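Local coordinates for glycosyl hydrolase family 62 protein (Coprinopsis cinerea, PDB 5B6T) that hydrolyses alpha-L-arabinofuranosyl linkages, probably releasing arabinose side groups from arabinoxylan, by means of a family 62 glycosidase catalytic domain, at residues P29-V32 with R37-V40; I55-W60 with G64-Y69; Y96-N101 with R122-G127; N191-A196 with R224-T229; L209-A214 with G266-S271. All blocks are in the same frame, centred on the assembly; numbering follows the deposited sequence.

Contact 1: P29-V32 with R37-V40; sequences PSVV and RWHV
V31 and V32 face V40 and H39 across the beta hairpin of strands 25-34 and 37-46, part of a four-stranded antiparallel blade. V32 and H39 are the hydrogen-bonded pair: V32 N donates to H39 O at 3.1 Å and a nearly straight 167°, and H39 N donates to V32 O at 2.8 Å. V31 and V40 form the adjoining non-hydrogen-bonded pair, with CA atoms 4.6 Å apart. On their face, V31 CG1 sits between backbone N and carbonyl carbon (chi1 56°), which leaves CG2 opposite the N and aimed at the partner strand. There V31 CG2 reaches W38 CE3 at 3.5 Å, coming obliquely to the indole, and V40 CG2 at 4.0 Å. On the other face V32 CG2 packs on H39 CB, while V32 O lies in the plane of the imidazole, at its edge beside CD2. Bonds from H39 ND1 to Y54 OH and from NE2 to H34 O fix that ring's rotation. A 153° angle between strand directions suits the twisted antiparallel hairpin of a beta-propeller blade.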
# COMPACT_ATOMS: atom_id res chain seq x y z
N PRO A 29 -0.62 -2.70 -4.72
CA PRO A 29 -0.04 -1.70 -5.60
C PRO A 29 0.41 -0.43 -4.92
O PRO A 29 -0.24 0.04 -3.97
CB PRO A 29 -1.19 -1.37 -6.58
CG PRO A 29 -2.43 -1.70 -5.79
CD PRO A 29 -2.06 -2.90 -4.99
N SER A 30 1.48 0.16 -5.45
CA SER A 30 1.87 1.51 -5.16
C SER A 30 1.84 2.32 -6.47
O SER A 30 2.17 1.80 -7.52
CB SER A 30 3.29 1.54 -4.58
OG SER A 30 3.61 2.82 -4.08
N VAL A 31 1.46 3.59 -6.39
CA VAL A 31 1.23 4.36 -7.60
C VAL A 31 1.55 5.84 -7.49
O VAL A 31 1.17 6.51 -6.54
CB VAL A 31 -0.22 4.17 -8.10
CG1 VAL A 31 -1.25 4.53 -7.03
CG2 VAL A 31 -0.47 4.92 -9.40
N VAL A 32 2.24 6.31 -8.53
CA VAL A 32 2.47 7.75 -8.74
C VAL A 32 2.28 8.10 -10.21
O VAL A 32 2.51 7.28 -11.10
CB VAL A 32 3.88 8.21 -8.30
CG1 VAL A 32 4.03 8.08 -6.79
CG2 VAL A 32 5.01 7.48 -9.00
N ARG A 37 2.76 9.94 -17.12
CA ARG A 37 2.50 8.52 -17.06
C ARG A 37 2.22 8.07 -15.64
O ARG A 37 2.75 8.64 -14.67
CB ARG A 37 3.72 7.70 -17.55
CG ARG A 37 4.20 7.97 -18.96
CD ARG A 37 5.40 7.10 -19.28
NE ARG A 37 5.06 5.69 -19.48
CZ ARG A 37 4.45 5.20 -20.57
NH1 ARG A 37 4.11 6.00 -21.57
NH2 ARG A 37 4.20 3.91 -20.65
N TRP A 38 1.42 7.02 -15.55
CA TRP A 38 1.25 6.27 -14.31
C TRP A 38 2.41 5.31 -14.15
O TRP A 38 2.83 4.66 -15.11
CB TRP A 38 -0.06 5.49 -14.36
CG TRP A 38 -1.23 6.43 -14.37
CD1 TRP A 38 -1.99 6.80 -15.43
CD2 TRP A 38 -1.73 7.16 -13.24
NE1 TRP A 38 -2.96 7.72 -15.03
CE2 TRP A 38 -2.81 7.96 -13.69
CE3 TRP A 38 -1.34 7.24 -11.90
CZ2 TRP A 38 -3.50 8.82 -12.84
CZ3 TRP A 38 -2.05 8.09 -11.05
CH2 TRP A 38 -3.11 8.87 -11.53
N HIS A 39 2.89 5.21 -12.92
CA HIS A 39 3.97 4.29 -12.56
C HIS A 39 3.41 3.44 -11.43
O HIS A 39 3.20 3.94 -10.32
CB HIS A 39 5.21 5.05 -12.11
CG HIS A 39 5.69 6.02 -13.12
ND1 HIS A 39 6.64 5.73 -14.07
CD2 HIS A 39 5.28 7.28 -13.38
CE1 HIS A 39 6.82 6.78 -14.85
NE2 HIS A 39 5.99 7.73 -14.47
N VAL A 40 3.18 2.17 -11.72
CA VAL A 40 2.61 1.27 -10.74
C VAL A 40 3.67 0.22 -10.38
O VAL A 40 4.29 -0.38 -11.27
CB VAL A 40 1.34 0.59 -11.26
CG1 VAL A 40 0.86 -0.54 -10.34
CG2 VAL A 40 0.23 1.62 -11.53

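Contact 2: I55-W60 with G64-Y69; sequences ISFTDW and GSASFY. With GOL (glycerol), chain G.
I55 and F68 run alongside each other with their ends in the same direction, I55 CD1 3.5 Å from F68 CE1 and I55 CG1 against the same CD1-CE1 side of the ring. The isoleucine chain is extended at its end (chi2 171°), which carries CD1 out along the phenyl group. Its other branch, CG2, turns to A66 CB at 3.7 Å. That methyl is the second point of packing: A66 CB also lies 3.5 Å from S56 O and 4.1 Å from F57 CB. With an alanine here instead of I55, the CG1-CD1 arm and CG2 would be gone, and a gap would probably open between F68 and A66. No hydrogen bond runs directly between the segments; small molecules bridge them instead. A glycerol, probably from the crystallisation liquor, joins them: its O3 accepts from S56 N at 2.9 Å and donates to S67 O at 2.6 Å, while its O2 bonds S67 OG at 2.7 Å. Farther along, a water joins W60 O to G64 N, the latter at 2.7 Å. In the conformer given, S56 OG bonds R37 NE and W38 O, and the F57 ring meets that of W38. Strand 49-57 thus pairs inward with strand 37-46, and strand 68-70 follows it as the outermost strand of the blade, with K17 touching F68 from a loop.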
# COMPACT_ATOMS: atom_id res chain seq x y z
N ILE A 55 5.00 -1.35 -13.79
CA ILE A 55 4.03 -1.23 -14.87
C ILE A 55 3.83 0.25 -15.14
O ILE A 55 3.62 1.00 -14.20
CB ILE A 55 2.69 -1.87 -14.47
CG1 ILE A 55 2.89 -3.27 -13.84
CG2 ILE A 55 1.74 -1.91 -15.67
CD1 ILE A 55 1.62 -3.86 -13.22
N SER A 56 3.89 0.70 -16.39
CA SER A 56 3.67 2.10 -16.67
C SER A 56 2.79 2.27 -17.91
O SER A 56 2.83 1.46 -18.83
CB SER A 56 5.01 2.84 -16.80
OG SER A 56 4.88 4.23 -17.07
N PHE A 57 1.97 3.31 -17.88
CA PHE A 57 0.97 3.55 -18.92
C PHE A 57 0.52 5.00 -18.84
O PHE A 57 0.56 5.64 -17.78
CB PHE A 57 -0.23 2.58 -18.76
CG PHE A 57 -0.74 2.46 -17.36
CD1 PHE A 57 -0.20 1.53 -16.49
CD2 PHE A 57 -1.77 3.28 -16.90
CE1 PHE A 57 -0.66 1.44 -15.20
CE2 PHE A 57 -2.23 3.19 -15.61
CZ PHE A 57 -1.67 2.26 -14.76
N THR A 58 0.06 5.53 -19.96
CA THR A 58 -0.35 6.93 -20.00
C THR A 58 -1.77 7.13 -19.49
O THR A 58 -2.04 8.15 -18.88
CB THR A 58 -0.26 7.52 -21.42
OG1 THR A 58 -1.04 6.71 -22.29
CG2 THR A 58 1.15 7.55 -21.93
N ASP A 59 -2.65 6.15 -19.73
CA ASP A 59 -4.11 6.28 -19.58
C ASP A 59 -4.64 5.01 -18.94
O ASP A 59 -4.15 3.92 -19.25
CB ASP A 59 -4.71 6.61 -21.01
CG ASP A 59 -5.99 5.84 -21.38
OD1 ASP A 59 -6.81 5.44 -20.53
OD2 ASP A 59 -6.25 5.69 -22.59
N TRP A 60 -5.63 5.13 -18.05
CA TRP A 60 -6.15 3.97 -17.32
C TRP A 60 -6.77 2.92 -18.27
O TRP A 60 -6.77 1.73 -17.96
CB TRP A 60 -7.18 4.39 -16.27
CG TRP A 60 -6.62 5.12 -15.09
CD1 TRP A 60 -6.76 6.44 -14.78
CD2 TRP A 60 -5.83 4.55 -14.04
NE1 TRP A 60 -6.13 6.73 -13.60
CE2 TRP A 60 -5.54 5.59 -13.13
CE3 TRP A 60 -5.37 3.26 -13.77
CZ2 TRP A 60 -4.77 5.37 -11.99
CZ3 TRP A 60 -4.60 3.07 -12.64
CH2 TRP A 60 -4.32 4.10 -11.77
N GLY A 64 -4.31 -2.36 -18.74
CA GLY A 64 -4.31 -3.82 -18.96
C GLY A 64 -3.33 -4.29 -20.01
O GLY A 64 -2.82 -5.42 -19.92
N SER A 65 -3.06 -3.46 -21.02
CA SER A 65 -2.14 -3.82 -22.11
C SER A 65 -0.69 -3.40 -21.87
O SER A 65 0.20 -3.75 -22.66
CB SER A 65 -2.66 -3.24 -23.42
OG SER A 65 -2.66 -1.84 -23.39
N ALA A 66 -0.43 -2.69 -20.77
CA ALA A 66 0.90 -2.23 -20.46
C ALA A 66 1.84 -3.42 -20.22
O ALA A 66 1.43 -4.38 -19.58
CB ALA A 66 0.84 -1.34 -19.23
N SER A 67 3.06 -3.35 -20.72
CA SER A 67 4.08 -4.36 -20.46
C SER A 67 4.48 -4.35 -18.98
O SER A 67 4.35 -3.34 -18.28
CB SER A 67 5.33 -4.09 -21.30
OG SER A 67 5.80 -2.77 -21.09
N PHE A 68 4.93 -5.50 -18.53
CA PHE A 68 5.52 -5.65 -17.21
C PHE A 68 7.03 -5.56 -17.33
O PHE A 68 7.63 -6.13 -18.25
CB PHE A 68 5.18 -7.02 -16.66
CG PHE A 68 3.77 -7.15 -16.10
CD1 PHE A 68 2.81 -6.15 -16.25
CD2 PHE A 68 3.43 -8.29 -15.38
CE1 PHE A 68 1.53 -6.30 -15.72
CE2 PHE A 68 2.17 -8.44 -14.84
CZ PHE A 68 1.21 -7.43 -15.01
N TYR A 69 7.66 -4.87 -16.38
CA TYR A 69 9.11 -5.02 -16.17
C TYR A 69 9.26 -5.74 -14.85
O TYR A 69 9.02 -5.17 -13.77
CB TYR A 69 9.88 -3.66 -16.15
CG TYR A 69 11.36 -3.85 -16.31
CD1 TYR A 69 12.14 -4.31 -15.27
CD2 TYR A 69 12.00 -3.54 -17.51
CE1 TYR A 69 13.51 -4.50 -15.44
CE2 TYR A 69 13.36 -3.71 -17.68
CZ TYR A 69 14.10 -4.19 -16.64
OH TYR A 69 15.46 -4.41 -16.79
C1 GOL G . 7.81 0.10 -19.58
O1 GOL G . 8.13 1.33 -18.87
C2 GOL G . 7.75 -1.07 -18.59
O2 GOL G . 7.73 -2.33 -19.29
C3 GOL G . 6.50 -0.99 -17.69
O3 GOL G . 5.24 -0.87 -18.43
O HOH W 1 -6.81 -1.28 -18.81

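Contact 3: Y96-N101 with R122-G127; sequences YLVYQN and RTFYSG
Y125 O receives two donors: T123 OG1 at 2.9 Å, from the residue whose methyl touches N101 across the contact, and N103 ND2 from the strand-linking loop. The threonine oxygen stands between its backbone N and carbonyl carbon (chi1 60°) and meets Y125 O from a position tilted 33° off the carbonyl plane. This pins the turn that follows the short strand 122-123. T123 CG2, the other branch, lies 4.3 Å from N101 OD1, a loose van der Waals touch; that amide oxygen takes its hydrogen bond from N103 N. The apolar part of the contact is carried by V98 and F124. V98 CG2 comes to the edge of the F124 ring, in its plane, 3.9 Å from CZ and equally 3.9 Å from CE2, while V98 CG1 is 4.1 Å from CE2. The two side chains cross at about a right angle, so the valine's pair of methyls meets the far end of the phenyl group. F124 is held further by two rings: Y106, with planes about 35° apart, and F178, nearly perpendicular. V98 in turn packs on F87 of strand 82-89 and on M144 and V146 of the next sheet. Strand 104-109 runs between the two strands, next to 94-100 on one side and to 122-123 on the other, so F124 and V98 meet past an intervening strand of their blade.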
# COMPACT_ATOMS: atom_id res chain seq x y z
N TYR A 96 12.79 6.22 -3.75
CA TYR A 96 12.86 5.04 -2.89
C TYR A 96 11.73 4.11 -3.24
O TYR A 96 10.61 4.57 -3.57
CB TYR A 96 12.78 5.42 -1.39
CG TYR A 96 14.09 5.86 -0.80
CD1 TYR A 96 14.64 7.08 -1.13
CD2 TYR A 96 14.78 5.05 0.08
CE1 TYR A 96 15.88 7.47 -0.62
CE2 TYR A 96 15.99 5.43 0.60
CZ TYR A 96 16.54 6.63 0.25
OH TYR A 96 17.77 7.02 0.77
N LEU A 97 12.02 2.81 -3.14
CA LEU A 97 11.03 1.74 -3.24
C LEU A 97 11.21 0.91 -1.96
O LEU A 97 12.26 0.28 -1.76
CB LEU A 97 11.29 0.87 -4.48
CG LEU A 97 10.17 -0.10 -4.84
CD1 LEU A 97 8.89 0.63 -5.28
CD2 LEU A 97 10.62 -1.10 -5.92
N VAL A 98 10.21 1.01 -1.09
CA VAL A 98 10.15 0.37 0.19
C VAL A 98 9.32 -0.90 0.04
O VAL A 98 8.32 -0.91 -0.68
CB VAL A 98 9.56 1.33 1.24
CG1 VAL A 98 9.21 0.62 2.54
CG2 VAL A 98 10.53 2.45 1.49
N TYR A 99 9.75 -1.98 0.68
CA TYR A 99 9.07 -3.29 0.57
C TYR A 99 9.60 -4.20 1.68
O TYR A 99 10.47 -3.79 2.48
CB TYR A 99 9.31 -3.92 -0.82
CG TYR A 99 10.78 -3.96 -1.21
CD1 TYR A 99 11.35 -2.91 -1.90
CD2 TYR A 99 11.58 -5.07 -0.94
CE1 TYR A 99 12.68 -2.92 -2.25
CE2 TYR A 99 12.91 -5.09 -1.30
CZ TYR A 99 13.46 -4.02 -1.98
OH TYR A 99 14.80 -4.00 -2.32
N GLN A 100 9.08 -5.43 1.71
CA GLN A 100 9.54 -6.41 2.71
C GLN A 100 10.29 -7.53 2.01
O GLN A 100 9.98 -7.92 0.88
CB GLN A 100 8.35 -6.97 3.49
CG GLN A 100 7.44 -7.87 2.65
CD GLN A 100 5.96 -7.68 2.89
OE1 GLN A 100 5.49 -6.60 3.20
NE2 GLN A 100 5.22 -8.75 2.74
N ASN A 101 11.30 -8.05 2.70
CA ASN A 101 12.08 -9.17 2.22
C ASN A 101 12.34 -10.16 3.36
O ASN A 101 13.29 -10.97 3.25
CB ASN A 101 13.41 -8.70 1.62
CG ASN A 101 14.36 -8.16 2.66
OD1 ASN A 101 13.97 -7.80 3.78
ND2 ASN A 101 15.63 -8.06 2.27
N ARG A 122 18.55 -3.01 0.67
CA ARG A 122 19.14 -2.66 1.97
C ARG A 122 18.02 -2.69 3.01
O ARG A 122 16.84 -2.68 2.63
CB ARG A 122 19.83 -1.29 1.92
CG ARG A 122 21.13 -1.30 1.11
CD ARG A 122 21.64 0.11 0.92
NE ARG A 122 22.89 0.18 0.15
CZ ARG A 122 24.00 0.83 0.51
NH1 ARG A 122 24.06 1.53 1.65
NH2 ARG A 122 25.06 0.80 -0.30
N THR A 123 18.35 -2.77 4.29
CA THR A 123 17.31 -2.82 5.31
C THR A 123 17.35 -1.62 6.27
O THR A 123 18.41 -1.00 6.47
CB THR A 123 17.35 -4.12 6.11
OG1 THR A 123 18.61 -4.24 6.76
CG2 THR A 123 17.13 -5.32 5.20
N PHE A 124 16.18 -1.28 6.82
CA PHE A 124 16.02 -0.16 7.74
C PHE A 124 16.39 -0.55 9.18
O PHE A 124 16.57 0.31 10.05
CB PHE A 124 14.54 0.29 7.73
CG PHE A 124 14.11 1.03 6.50
CD1 PHE A 124 14.64 2.27 6.19
CD2 PHE A 124 13.13 0.50 5.65
CE1 PHE A 124 14.22 2.98 5.09
CE2 PHE A 124 12.69 1.22 4.54
CZ PHE A 124 13.25 2.45 4.26
N TYR A 125 16.42 -1.86 9.46
CA TYR A 125 16.81 -2.36 10.77
C TYR A 125 17.80 -3.51 10.58
O TYR A 125 17.80 -4.15 9.55
CB TYR A 125 15.60 -2.96 11.50
CG TYR A 125 14.37 -2.07 11.68
CD1 TYR A 125 14.25 -1.21 12.76
CD2 TYR A 125 13.30 -2.17 10.81
CE1 TYR A 125 13.11 -0.46 12.93
CE2 TYR A 125 12.15 -1.44 10.97
CZ TYR A 125 12.04 -0.60 12.03
OH TYR A 125 10.87 0.11 12.21
N SER A 126 18.55 -3.83 11.62
CA SER A 126 19.47 -4.96 11.54
C SER A 126 18.76 -6.34 11.59
O SER A 126 19.29 -7.36 11.15
CB SER A 126 20.56 -4.80 12.62
OG SER A 126 19.99 -5.03 13.90
N GLY A 127 17.52 -6.37 12.08
CA GLY A 127 16.72 -7.57 12.16
C GLY A 127 15.35 -7.15 12.67
O GLY A 127 15.12 -5.97 12.87

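Contact 4: N191-A196 with R224-T229; sequences NRLFEA and RSWTST
R224 and R192, with L193 beside them, join a propeller-blade strand, 221-228, to the turn that leads into strand 195-202 through a classic beta bulge, where F194 and E195 both face E213. R224 NH1 donates to R192 O at 2.8 Å and 154°; the oxygen lies in the guanidinium plane, whereas the donor stands above the carbonyl plane. R192, bent at chi2 and chi3 (-75° and -71°), folds back so that its NH2 rests 3.4 Å above one face of the R224 guanidinium, offset toward the rim. The opposite face carries W226 CZ2 at 3.5 Å, over its centre, so the flat group is sandwiched. The two cations come close, NH2 to NH2 3.5 Å, but R224 NH2 also has a salt bridge to D240 and R192 NH2 bonds Q241 OE1, which probably eases the repulsion. A methionine in place of R224 would probably leave R192 O without this donor and D240 without its charge mate. Beside this stack, L193 CD1 touches W226 CH2 at 3.7 Å.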
# COMPACT_ATOMS: atom_id res chain seq x y z
N ASN A 191 -8.18 -9.49 13.28
CA ASN A 191 -8.94 -9.25 12.05
C ASN A 191 -9.39 -7.80 11.92
O ASN A 191 -9.60 -7.35 10.82
CB ASN A 191 -10.15 -10.18 12.00
CG ASN A 191 -9.79 -11.60 11.57
OD1 ASN A 191 -8.63 -11.93 11.36
ND2 ASN A 191 -10.80 -12.43 11.42
N ARG A 192 -9.54 -7.08 13.02
CA ARG A 192 -9.97 -5.69 12.99
C ARG A 192 -8.86 -4.74 12.56
O ARG A 192 -9.14 -3.62 12.12
CB ARG A 192 -10.49 -5.24 14.35
CG ARG A 192 -11.76 -5.93 14.80
CD ARG A 192 -12.96 -5.41 14.06
NE ARG A 192 -13.31 -4.05 14.47
CZ ARG A 192 -14.33 -3.31 14.00
NH1 ARG A 192 -15.14 -3.76 13.03
NH2 ARG A 192 -14.50 -2.10 14.51
N LEU A 193 -7.60 -5.17 12.65
CA LEU A 193 -6.45 -4.31 12.34
C LEU A 193 -5.36 -5.21 11.77
O LEU A 193 -4.36 -5.52 12.42
CB LEU A 193 -6.01 -3.56 13.59
CG LEU A 193 -5.09 -2.37 13.36
CD1 LEU A 193 -5.85 -1.18 12.82
CD2 LEU A 193 -4.35 -2.00 14.64
N PHE A 194 -5.59 -5.66 10.55
CA PHE A 194 -4.88 -6.84 10.05
C PHE A 194 -3.57 -6.52 9.34
O PHE A 194 -2.51 -6.98 9.76
CB PHE A 194 -5.79 -7.71 9.20
CG PHE A 194 -5.21 -9.06 8.92
CD1 PHE A 194 -4.99 -9.96 9.95
CD2 PHE A 194 -4.90 -9.45 7.64
CE1 PHE A 194 -4.43 -11.21 9.69
CE2 PHE A 194 -4.36 -10.70 7.37
CZ PHE A 194 -4.12 -11.57 8.40
N GLU A 195 -3.62 -5.75 8.26
CA GLU A 195 -2.37 -5.41 7.56
C GLU A 195 -2.62 -4.23 6.62
O GLU A 195 -3.68 -3.59 6.70
CB GLU A 195 -1.86 -6.63 6.78
CG GLU A 195 -2.83 -7.15 5.72
CD GLU A 195 -2.49 -8.51 5.14
OE1 GLU A 195 -1.49 -9.14 5.48
OE2 GLU A 195 -3.25 -9.01 4.27
N ALA A 196 -1.62 -3.88 5.82
CA ALA A 196 -1.77 -2.96 4.69
C ALA A 196 -2.20 -1.56 5.13
O ALA A 196 -3.16 -0.99 4.62
CB ALA A 196 -2.74 -3.52 3.66
N ARG A 224 -10.59 0.37 7.07
CA ARG A 224 -10.96 1.32 8.11
C ARG A 224 -10.11 2.56 7.99
O ARG A 224 -9.03 2.51 7.42
CB ARG A 224 -10.78 0.68 9.49
CG ARG A 224 -11.64 -0.58 9.67
CD ARG A 224 -11.39 -1.30 10.97
NE ARG A 224 -11.82 -0.54 12.14
CZ ARG A 224 -11.27 -0.64 13.36
NH1 ARG A 224 -10.26 -1.48 13.59
NH2 ARG A 224 -11.74 0.11 14.35
N SER A 225 -10.60 3.67 8.55
CA SER A 225 -9.89 4.94 8.46
C SER A 225 -9.98 5.74 9.74
O SER A 225 -10.99 5.67 10.47
CB SER A 225 -10.44 5.79 7.31
OG SER A 225 -11.86 6.02 7.44
N TRP A 226 -8.92 6.51 9.96
CA TRP A 226 -8.76 7.39 11.12
C TRP A 226 -8.06 8.64 10.68
O TRP A 226 -7.37 8.65 9.66
CB TRP A 226 -7.88 6.73 12.20
CG TRP A 226 -8.35 5.47 12.79
CD1 TRP A 226 -8.94 5.32 14.02
CD2 TRP A 226 -8.23 4.15 12.26
NE1 TRP A 226 -9.19 4.01 14.28
CE2 TRP A 226 -8.78 3.26 13.21
CE3 TRP A 226 -7.72 3.62 11.07
CZ2 TRP A 226 -8.85 1.88 12.99
CZ3 TRP A 226 -7.78 2.25 10.88
CH2 TRP A 226 -8.31 1.41 11.84
N THR A 227 -8.18 9.69 11.49
CA THR A 227 -7.36 10.91 11.28
C THR A 227 -6.69 11.35 12.57
O THR A 227 -7.12 10.98 13.67
CB THR A 227 -8.19 12.10 10.76
OG1 THR A 227 -9.19 12.43 11.74
CG2 THR A 227 -8.87 11.75 9.43
N SER A 228 -5.66 12.17 12.41
CA SER A 228 -4.90 12.69 13.53
C SER A 228 -4.22 13.99 13.13
O SER A 228 -3.94 14.21 11.95
CB SER A 228 -3.81 11.72 13.98
OG SER A 228 -3.08 12.22 15.11
N THR A 229 -3.91 14.84 14.10
CA THR A 229 -3.09 16.01 13.80
C THR A 229 -1.61 15.66 13.69
O THR A 229 -0.81 16.49 13.27
CB THR A 229 -3.26 17.11 14.88
OG1 THR A 229 -2.90 16.60 16.14
CG2 THR A 229 -4.66 17.52 14.93

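Contact 5: L209-A214 with G266-S271; sequences LLLHEA and GELIRS
L268 touches L209 and L211 where two propeller blades meet, strand 266-268 being an edge strand of one five-stranded sheet and strand 207-215 an inner strand of another. Along the second segment, G266 comes first; its O is bonded by N198 ND2 and, two residues on, L268 N bonds Y200 OH, so strand 195-202, the strand beside 207-215, holds the backbone from the neighbouring blade. E267 follows, its side chain starting off away from the leucines. Its OE1 accepts from R270 NH2 at 2.9 Å and 165°, a salt bridge within the segment. The arginine nitrogen meets OE1 from above the carboxylate plane, while the oxygen lies in the guanidinium plane. L268 then brings the direct contact. Its CG stands opposite the carbonyl carbon (chi1 -76°), and its extended chain sends CD1 to two leucines that it crosses at about a right angle. Beyond the strand, I269 packs on V31 of strand 25-34, whose N also bonds E267 OE1. R270 packs on S30 and V32 of that strand, and its NH1 donates to V86 O of strand 82-89 in the next blade. What meets across the blade boundary is thus one methyl set against a pair: L268 CD1 lies 3.9 Å from L209 CD2 and 4.2 Å from L211 CD1, the two partners on the same side of it.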
# COMPACT_ATOMS: atom_id res chain seq x y z
N LEU A 209 -4.21 11.13 7.48
CA LEU A 209 -5.19 10.04 7.27
C LEU A 209 -4.47 8.68 7.41
O LEU A 209 -3.46 8.46 6.77
CB LEU A 209 -5.77 10.15 5.87
CG LEU A 209 -6.76 9.08 5.44
CD1 LEU A 209 -8.04 9.07 6.25
CD2 LEU A 209 -7.08 9.23 3.96
N LEU A 210 -5.02 7.80 8.25
CA LEU A 210 -4.56 6.40 8.36
C LEU A 210 -5.65 5.49 7.79
O LEU A 210 -6.81 5.58 8.19
CB LEU A 210 -4.36 6.02 9.83
CG LEU A 210 -4.12 4.54 10.15
CD1 LEU A 210 -2.81 4.04 9.57
CD2 LEU A 210 -4.15 4.35 11.67
N LEU A 211 -5.27 4.64 6.83
CA LEU A 211 -6.11 3.56 6.34
C LEU A 211 -5.48 2.26 6.77
O LEU A 211 -4.26 2.16 6.87
CB LEU A 211 -6.20 3.56 4.80
CG LEU A 211 -6.54 4.91 4.17
CD1 LEU A 211 -6.51 4.83 2.64
CD2 LEU A 211 -7.88 5.47 4.69
N HIS A 212 -6.30 1.25 7.03
CA HIS A 212 -5.73 -0.04 7.42
C HIS A 212 -6.74 -1.12 7.02
O HIS A 212 -7.94 -0.94 7.20
CB HIS A 212 -5.50 -0.06 8.95
CG HIS A 212 -4.50 -1.03 9.44
ND1 HIS A 212 -4.68 -2.40 9.42
CD2 HIS A 212 -3.29 -0.83 10.01
CE1 HIS A 212 -3.61 -2.99 9.93
NE2 HIS A 212 -2.77 -2.06 10.31
N GLU A 213 -6.23 -2.22 6.47
CA GLU A 213 -7.05 -3.35 6.05
C GLU A 213 -7.51 -4.20 7.24
O GLU A 213 -6.77 -4.36 8.23
CB GLU A 213 -6.31 -4.24 5.06
CG GLU A 213 -7.22 -5.18 4.30
CD GLU A 213 -6.53 -5.96 3.19
OE1 GLU A 213 -5.47 -5.52 2.68
OE2 GLU A 213 -7.11 -7.02 2.80
N ALA A 214 -8.73 -4.72 7.11
CA ALA A 214 -9.36 -5.57 8.10
C ALA A 214 -10.04 -6.72 7.37
O ALA A 214 -10.27 -6.67 6.17
CB ALA A 214 -10.41 -4.77 8.88
N GLY A 266 -4.35 -1.56 -1.05
CA GLY A 266 -4.32 -0.56 -2.09
C GLY A 266 -3.55 0.71 -1.73
O GLY A 266 -2.76 0.75 -0.77
N GLU A 267 -3.77 1.75 -2.54
CA GLU A 267 -3.15 3.07 -2.35
C GLU A 267 -4.03 4.12 -2.97
O GLU A 267 -4.63 3.88 -4.05
CB GLU A 267 -1.75 3.17 -2.98
CG GLU A 267 -0.60 3.07 -1.96
CD GLU A 267 0.77 3.36 -2.52
OE1 GLU A 267 0.87 4.23 -3.41
OE2 GLU A 267 1.75 2.69 -2.10
N LEU A 268 -4.06 5.30 -2.33
CA LEU A 268 -4.76 6.44 -2.89
C LEU A 268 -3.90 7.14 -3.94
O LEU A 268 -2.66 7.18 -3.85
CB LEU A 268 -5.13 7.49 -1.82
CG LEU A 268 -6.33 7.19 -0.89
CD1 LEU A 268 -6.37 8.23 0.24
CD2 LEU A 268 -7.65 7.22 -1.66
N ILE A 269 -4.54 7.69 -4.94
CA ILE A 269 -3.83 8.58 -5.87
C ILE A 269 -3.43 9.84 -5.10
O ILE A 269 -4.27 10.48 -4.42
CB ILE A 269 -4.69 8.92 -7.10
CG1 ILE A 269 -5.05 7.69 -7.96
CG2 ILE A 269 -4.01 9.96 -7.95
CD1 ILE A 269 -4.02 6.63 -8.13
N ARG A 270 -2.15 10.20 -5.17
CA ARG A 270 -1.59 11.29 -4.37
C ARG A 270 -1.66 12.63 -5.08
O ARG A 270 -1.88 12.69 -6.27
CB ARG A 270 -0.13 10.96 -4.04
CG ARG A 270 0.10 9.57 -3.48
CD ARG A 270 1.57 9.35 -3.19
NE ARG A 270 1.83 7.94 -3.09
CZ ARG A 270 3.03 7.40 -3.22
NH1 ARG A 270 4.10 8.16 -3.34
NH2 ARG A 270 3.14 6.08 -3.22
N SER A 271 -1.48 13.71 -4.32
CA SER A 271 -1.40 15.04 -4.91
C SER A 271 0.03 15.42 -5.22
O SER A 271 0.27 16.47 -5.86
CB SER A 271 -2.00 16.06 -3.95
OG SER A 271 -1.36 15.98 -2.71

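In the fold
The contacts are spread round a five-bladed beta-propeller. Contacts 1 and 2 share one blade: W38 N meets F57 O and V40 N meets I55 O, each at 2.8 Å. Contacts 4 and 5 both use strand 207-215, with W226 O 2.9 Å from L210 N. Contact 5 reaches contact 1 through S30 OG and E267 OE2, 2.7 Å apart, whereas contacts 2 and 4 lie about 30 Å apart between centres. The bound calcium is about 6 Å from the S30 side chain, 9 Å from V98, 10 Å from L211 and 14 Å from I55, so contact 1 has the shortest of these four distances; the L193 side chain of contact 4 is about 13 Å from the bound lead ion.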